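Local atomic coordinates of phenylacetaldehyde dehydrogenase (Burkholderia cenocepacia, PDB entry 4O5H), a protein that probably catalyses the NAD+-dependent oxidation of phenylacetaldehyde to phenylacetate, as a member of the aldehyde dehydrogenase family. Residues A[18-21]-A[22-25]; A[65-68]-A[69-73]; A[263-266]-A[267-271]. All coordinates share one frame; numbering follows the deposited sequence. Where two conformers were deposited one is given.

Interaction 1: A[18-21]-A[22-25]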
loop_
_atom_site.group_PDB
_atom_site.type_symbol
_atom_site.label_atom_id
_atom_site.label_comp_id
_atom_site.label_asym_id
_atom_site.label_seq_id
_atom_site.Cartn_x
_atom_site.Cartn_y
_atom_site.Cartn_z
ATOM N N ALA A 18 -6.947 7.883 -44.641
ATOM C CA ALA A 18 -7.988 6.867 -44.724
ATOM C C ALA A 18 -8.141 6.175 -43.382
ATOM O O ALA A 18 -7.203 6.061 -42.627
ATOM C CB ALA A 18 -7.648 5.847 -45.799
ATOM N N LEU A 19 -9.343 5.706 -43.099
ATOM C CA LEU A 19 -9.616 4.971 -41.892
ATOM C C LEU A 19 -10.181 3.638 -42.299
ATOM O O LEU A 19 -10.845 3.542 -43.318
ATOM C CB LEU A 19 -10.668 5.695 -41.068
ATOM C CG LEU A 19 -10.287 7.020 -40.440
ATOM C CD1 LEU A 19 -11.479 7.586 -39.718
ATOM C CD2 LEU A 19 -9.130 6.833 -39.485
ATOM N N LEU A 20 -9.970 2.627 -41.462
ATOM C CA LEU A 20 -10.611 1.350 -41.696
ATOM C C LEU A 20 -12.112 1.543 -41.660
ATOM O O LEU A 20 -12.642 2.355 -40.886
ATOM C CB LEU A 20 -10.185 0.305 -40.652
ATOM C CG LEU A 20 -8.725 -0.149 -40.684
ATOM C CD1 LEU A 20 -8.486 -1.096 -39.537
ATOM C CD2 LEU A 20 -8.377 -0.836 -41.988
ATOM N N ASP A 21 -12.805 0.725 -42.436
ATOM C CA ASP A 21 -14.253 0.636 -42.326
ATOM C C ASP A 21 -14.705 0.371 -40.889
ATOM O O ASP A 21 -15.697 0.970 -40.422
ATOM C CB ASP A 21 -14.800 -0.462 -43.241
ATOM C CG ASP A 21 -14.713 -0.108 -44.715
ATOM O OD1 ASP A 21 -14.429 1.063 -45.078
ATOM O OD2 ASP A 21 -14.973 -1.028 -45.537
ATOM N N ALA A 22 -14.015 -0.524 -40.176
ATOM C CA ALA A 22 -14.416 -0.864 -38.810
ATOM C C ALA A 22 -14.356 0.380 -37.901
ATOM O O ALA A 22 -15.219 0.560 -37.041
ATOM C CB ALA A 22 -13.560 -1.995 -38.236
ATOM N N THR A 23 -13.311 1.178 -38.076
ATOM C CA THR A 23 -13.077 2.364 -37.293
ATOM C C THR A 23 -14.217 3.339 -37.537
ATOM O O THR A 23 -14.800 3.883 -36.593
ATOM C CB THR A 23 -11.742 3.036 -37.680
ATOM O OG1 THR A 23 -10.652 2.111 -37.531
ATOM C CG2 THR A 23 -11.490 4.264 -36.802
ATOM N N ARG A 24 -14.566 3.526 -38.807
ATOM C CA ARG A 24 -15.668 4.409 -39.176
ATOM C C ARG A 24 -16.993 3.930 -38.558
ATOM O O ARG A 24 -17.763 4.720 -38.027
ATOM C CB ARG A 24 -15.774 4.568 -40.710
ATOM C CG ARG A 24 -14.700 5.499 -41.276
ATOM C CD ARG A 24 -14.970 5.864 -42.745
ATOM N NE ARG A 24 -13.762 6.305 -43.442
ATOM C CZ ARG A 24 -13.200 7.508 -43.315
ATOM N NH1 ARG A 24 -13.730 8.436 -42.519
ATOM N NH2 ARG A 24 -12.095 7.779 -43.985
ATOM N N ALA A 25 -17.249 2.643 -38.621
ATOM C CA ALA A 25 -18.477 2.080 -38.047
ATOM C C ALA A 25 -18.533 2.292 -36.546
ATOM O O ALA A 25 -19.587 2.583 -35.996
ATOM C CB ALA A 25 -18.598 0.576 -38.365
#
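D21 O accepts from A25 N at 2.9 Å, the shorter of the two backbone bonds between 18-21 and 22-25. One residue earlier, L20 O takes the amide of R24, N to O 3.1 Å and close to straight at 166°. The donor lies almost on the line of the L20 carbonyl bond. L20 is the N-cap residue, so these two bonds open helix 21-28. The side chains of L19 and R24 make the main contact. R24 is modelled in two positions, so this account holds for one of them and is tentative. The two side chains cross at about a right angle. L19 CB lies over one face of the R24 guanidinium, toward its rim, 3.8 Å from CZ. L19 CD1 reaches R24 NH1 at 3.7 Å. R24 CG stands beside its own backbone N (chi1 -76°), and the chain then runs extended to NE, back past L20 O to L19. T23 OG1 is 3.6 Å from L20 CB, and T23 CB sits 3.4 Å from L20 O. That hydroxyl is hydrogen-bonded to E114 of helix 109-120, and E114 OE1 also takes L20 N. One carboxylate oxygen thus ties both the cap residue and the first turn to that helix. The leucine at the cap offers no polar side chain. In this position of R24, aliphatic carbon meets a flat cation, so the contact probably depends on dispersion more than charge pairing.

Interaction 2: A[65-68]-A[69-73]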
loop_
_atom_site.group_PDB
_atom_site.type_symbol
_atom_site.label_atom_id
_atom_site.label_comp_id
_atom_site.label_asym_id
_atom_site.label_seq_id
_atom_site.Cartn_x
_atom_site.Cartn_y
_atom_site.Cartn_z
ATOM N N ALA A 65 -21.676 9.698 -16.809
ATOM C CA ALA A 65 -22.186 8.968 -15.636
ATOM C C ALA A 65 -22.165 9.828 -14.402
ATOM O O ALA A 65 -21.286 10.643 -14.248
ATOM C CB ALA A 65 -21.349 7.743 -15.374
ATOM N N ASP A 66 -23.167 9.666 -13.554
ATOM C CA ASP A 66 -23.121 10.245 -12.210
ATOM C C ASP A 66 -22.973 9.114 -11.187
ATOM O O ASP A 66 -22.733 7.944 -11.553
ATOM C CB ASP A 66 -24.288 11.241 -11.957
ATOM C CG ASP A 66 -25.666 10.565 -11.818
ATOM O OD1 ASP A 66 -25.783 9.348 -11.676
ATOM O OD2 ASP A 66 -26.688 11.271 -11.859
ATOM N N GLU A 67 -23.111 9.467 -9.924
ATOM C CA GLU A 67 -22.970 8.551 -8.825
ATOM C C GLU A 67 -23.918 7.341 -8.928
ATOM O O GLU A 67 -23.535 6.206 -8.572
ATOM C CB GLU A 67 -23.202 9.329 -7.505
ATOM C CG GLU A 67 -22.799 8.543 -6.283
ATOM C CD GLU A 67 -22.622 9.424 -5.027
ATOM O OE1 GLU A 67 -23.499 10.292 -4.796
ATOM O OE2 GLU A 67 -21.618 9.225 -4.261
ATOM N N ARG A 68 -25.122 7.548 -9.450
ATOM C CA ARG A 68 -26.106 6.456 -9.588
ATOM C C ARG A 68 -25.562 5.386 -10.515
ATOM O O ARG A 68 -25.649 4.201 -10.232
ATOM C CB ARG A 68 -27.432 6.944 -10.206
ATOM C CG ARG A 68 -28.201 7.955 -9.396
ATOM C CD ARG A 68 -29.398 8.510 -10.191
ATOM N NE ARG A 68 -28.989 9.490 -11.193
ATOM C CZ ARG A 68 -29.820 10.142 -12.001
ATOM N NH1 ARG A 68 -31.134 9.917 -11.969
ATOM N NH2 ARG A 68 -29.341 11.032 -12.859
ATOM N N ASP A 69 -25.004 5.815 -11.638
ATOM C CA ASP A 69 -24.488 4.864 -12.620
ATOM C C ASP A 69 -23.271 4.117 -12.053
ATOM O O ASP A 69 -23.107 2.905 -12.252
ATOM C CB ASP A 69 -24.134 5.570 -13.946
ATOM C CG ASP A 69 -25.275 6.443 -14.455
ATOM O OD1 ASP A 69 -26.379 5.903 -14.745
ATOM O OD2 ASP A 69 -25.092 7.666 -14.525
ATOM N N VAL A 70 -22.421 4.837 -11.367
ATOM C CA VAL A 70 -21.215 4.223 -10.767
ATOM C C VAL A 70 -21.632 3.193 -9.722
ATOM O O VAL A 70 -21.099 2.097 -9.707
ATOM C CB VAL A 70 -20.288 5.256 -10.145
ATOM C CG1 VAL A 70 -19.158 4.580 -9.368
ATOM C CG2 VAL A 70 -19.699 6.150 -11.215
ATOM N N GLN A 71 -22.584 3.554 -8.873
ATOM C CA GLN A 71 -23.123 2.603 -7.888
ATOM C C GLN A 71 -23.689 1.343 -8.533
ATOM O O GLN A 71 -23.479 0.263 -8.028
ATOM C CB GLN A 71 -24.185 3.248 -7.028
ATOM C CG GLN A 71 -23.558 4.201 -6.012
ATOM C CD GLN A 71 -24.553 5.125 -5.389
ATOM O OE1 GLN A 71 -25.720 5.183 -5.772
ATOM N NE2 GLN A 71 -24.101 5.860 -4.412
ATOM N N GLN A 72 -24.366 1.474 -9.666
ATOM C CA GLN A 72 -24.855 0.278 -10.399
ATOM C C GLN A 72 -23.722 -0.603 -10.894
ATOM O O GLN A 72 -23.818 -1.823 -10.871
ATOM C CB GLN A 72 -25.747 0.641 -11.576
ATOM C CG GLN A 72 -27.019 1.292 -11.117
ATOM C CD GLN A 72 -27.970 0.345 -10.404
ATOM O OE1 GLN A 72 -27.907 -0.893 -10.549
ATOM N NE2 GLN A 72 -28.804 0.906 -9.572
ATOM N N ALA A 73 -22.684 0.008 -11.423
ATOM C CA ALA A 73 -21.509 -0.734 -11.885
ATOM C C ALA A 73 -20.806 -1.492 -10.744
ATOM O O ALA A 73 -20.385 -2.638 -10.913
ATOM C CB ALA A 73 -20.521 0.194 -12.580
HETATM O O HOH W 1 -20.785 6.484 -4.286
HETATM O O HOH W 2 -27.663 3.536 -8.539
#
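A hydrogen bond joins D66 and D69 at the start of helix 67-82: D66 N to D69 OD2, 2.9 Å, on the anti lone pair of OD2. D66 OD1 accepts R68 N at 2.9 Å, from above the carboxylate plane. D66 CG lies between its backbone N and carbonyl carbon (chi1 71°), which turns the carboxylate back over the first turn. The other D69 oxygen, OD1, is held by A43 N. Backbone bonds follow: V70 N to D66 O, Q71 N to E67 O at 2.8 Å, and Q72 N to R68 O.

The salt bridge joins R68 to D66 side-on, the carboxylate at the edge of the guanidinium. D66 OD2 accepts from both R68 NH2 (2.8 Å) and R68 NE, the latter on its syn lone pair; a weak bond from NE also reaches OD1. This positive group probably eases the closeness of two carboxylates, since D66 OD1 and D69 OD2 are 3.4 Å apart.

Packing is lighter. Q71 NE2 rests 3.5 Å from E67 CG, its amide 18° from the plane of the E67 carboxylate, whose OE2 pairs with R250. A65 CB touches D69 CB at 3.8 Å. V70 packs on A244 and L248 of helix 241-250.

A water links R68 O (2.7 Å) to Q72 NE2. D66 and D69 form a capping box, a classic N-terminal helix motif: the D69 carboxylate holds D66 N, while the D66 carboxylate caps R68 N.

Interaction 3: A[263-266]-A[267-271]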
loop_
_atom_site.group_PDB
_atom_site.type_symbol
_atom_site.label_atom_id
_atom_site.label_comp_id
_atom_site.label_asym_id
_atom_site.label_seq_id
_atom_site.Cartn_x
_atom_site.Cartn_y
_atom_site.Cartn_z
ATOM N N THR A 263 -0.460 13.870 -8.511
ATOM C CA THR A 263 -0.282 13.695 -7.074
ATOM C C THR A 263 -1.450 14.338 -6.324
ATOM O O THR A 263 -1.964 13.772 -5.371
ATOM C CB THR A 263 1.117 14.227 -6.641
ATOM O OG1 THR A 263 2.121 13.381 -7.225
ATOM C CG2 THR A 263 1.293 14.192 -5.126
ATOM N N GLN A 264 -1.885 15.510 -6.770
ATOM C CA GLN A 264 -2.978 16.210 -6.079
ATOM C C GLN A 264 -4.278 15.413 -6.094
ATOM O O GLN A 264 -4.924 15.255 -5.069
ATOM C CB GLN A 264 -3.218 17.575 -6.740
ATOM C CG GLN A 264 -4.349 18.379 -6.128
ATOM C CD GLN A 264 -4.621 19.684 -6.897
ATOM O OE1 GLN A 264 -3.722 20.476 -7.139
ATOM N NE2 GLN A 264 -5.858 19.906 -7.270
ATOM N N THR A 265 -4.652 14.910 -7.262
ATOM C CA THR A 265 -5.871 14.115 -7.360
ATOM C C THR A 265 -5.691 12.780 -6.633
ATOM O O THR A 265 -6.620 12.266 -6.022
ATOM C CB THR A 265 -6.212 13.876 -8.836
ATOM O OG1 THR A 265 -6.357 15.144 -9.473
ATOM C CG2 THR A 265 -7.482 13.119 -8.966
ATOM N N GLY A 266 -4.479 12.219 -6.706
ATOM C CA GLY A 266 -4.174 10.972 -6.000
ATOM C C GLY A 266 -4.398 11.061 -4.498
ATOM O O GLY A 266 -4.924 10.128 -3.883
ATOM N N LYS A 267 -4.013 12.184 -3.899
ATOM C CA LYS A 267 -4.253 12.369 -2.478
ATOM C C LYS A 267 -5.753 12.387 -2.172
ATOM O O LYS A 267 -6.199 11.746 -1.238
ATOM C CB LYS A 267 -3.566 13.627 -1.950
ATOM C CG LYS A 267 -2.062 13.458 -1.909
ATOM C CD LYS A 267 -1.330 14.693 -1.468
ATOM C CE LYS A 267 0.144 14.389 -1.489
ATOM N NZ LYS A 267 0.923 15.596 -1.214
ATOM N N THR A 268 -6.531 13.103 -2.988
ATOM C CA THR A 268 -7.976 13.156 -2.827
ATOM C C THR A 268 -8.597 11.757 -2.862
ATOM O O THR A 268 -9.429 11.404 -2.023
ATOM C CB THR A 268 -8.598 14.056 -3.915
ATOM O OG1 THR A 268 -8.074 15.366 -3.766
ATOM C CG2 THR A 268 -10.125 14.150 -3.731
ATOM N N ILE A 269 -8.181 10.987 -3.868
ATOM C CA ILE A 269 -8.623 9.628 -4.062
ATOM C C ILE A 269 -8.256 8.792 -2.844
ATOM O O ILE A 269 -9.080 8.042 -2.332
ATOM C CB ILE A 269 -7.994 9.034 -5.349
ATOM C CG1 ILE A 269 -8.533 9.726 -6.616
ATOM C CG2 ILE A 269 -8.236 7.543 -5.438
ATOM C CD1 ILE A 269 -9.955 9.338 -7.014
ATOM N N GLY A 270 -7.021 8.925 -2.385
ATOM C CA GLY A 270 -6.563 8.147 -1.263
ATOM C C GLY A 270 -7.283 8.467 0.030
ATOM O O GLY A 270 -7.562 7.558 0.815
ATOM N N HIS A 271 -7.584 9.739 0.261
ATOM C CA HIS A 271 -8.323 10.100 1.462
ATOM C C HIS A 271 -9.746 9.492 1.433
ATOM O O HIS A 271 -10.227 8.976 2.431
ATOM C CB HIS A 271 -8.445 11.633 1.645
ATOM C CG HIS A 271 -7.175 12.326 2.024
ATOM N ND1 HIS A 271 -6.531 12.117 3.228
ATOM C CD2 HIS A 271 -6.433 13.245 1.363
ATOM C CE1 HIS A 271 -5.430 12.838 3.273
ATOM N NE2 HIS A 271 -5.358 13.551 2.161
HETATM O O HOH W 3 -5.113 16.903 -3.161
#
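T263 and K267 lie side by side and point the same way, one turn apart on the helix. T263 CG2 touches K267 CE at 3.8 Å. K267 CG stands beside its backbone N (chi1 -71°), 3.5 Å from T263 O, and the rest of the chain is extended. The amine is therefore carried past the threonine methyl to Q485 OE1 and to D275 O of the second subunit, while the T263 hydroxyl is bonded to Q485 O and G285 N.

On another side, T265 O takes I269 N at 3.0 Å. T268 CB rests 3.4 Å from that same oxygen. A water lies between Q264 O and T268 OG1, but its bond to T268 OG1 is weak and its distance to Q264 O doubtfully short. The other backbone bonds of these turns are K267 N to T263 O, G270 N to G266 O at 2.8 Å, and a weak T268 N to Q264 O.

K267 and H271 face the second subunit, where H271 meets the H271 ring of that subunit, the two about 20° from parallel. The helix is the crossover of a beta-alpha-beta unit between strands 256-260 and 279-283, and I269, in one of two modelled positions, packs on I257 and F259 of the first strand.

Overall arrangement
All three are local contacts at or within helix turns, in series along the chain; none closes a long loop, and none nests in or crosses another. Interaction 1 comes first, where the N-terminal loop enters helix 21-28, and it fastens that helix to helix 109-120. Interaction 2 follows at the start of helix 67-82 and joins it to strand 33-35 and helix 241-250. Its centre is about 31 Å from that of interaction 1. Interaction 3 comes much later, within helix 263-275, beside strand 256-260 and at the subunit interface. Its centre lies about 20 Å from that of interaction 2 and about 38 Å from that of interaction 1, which is across the chain's centre.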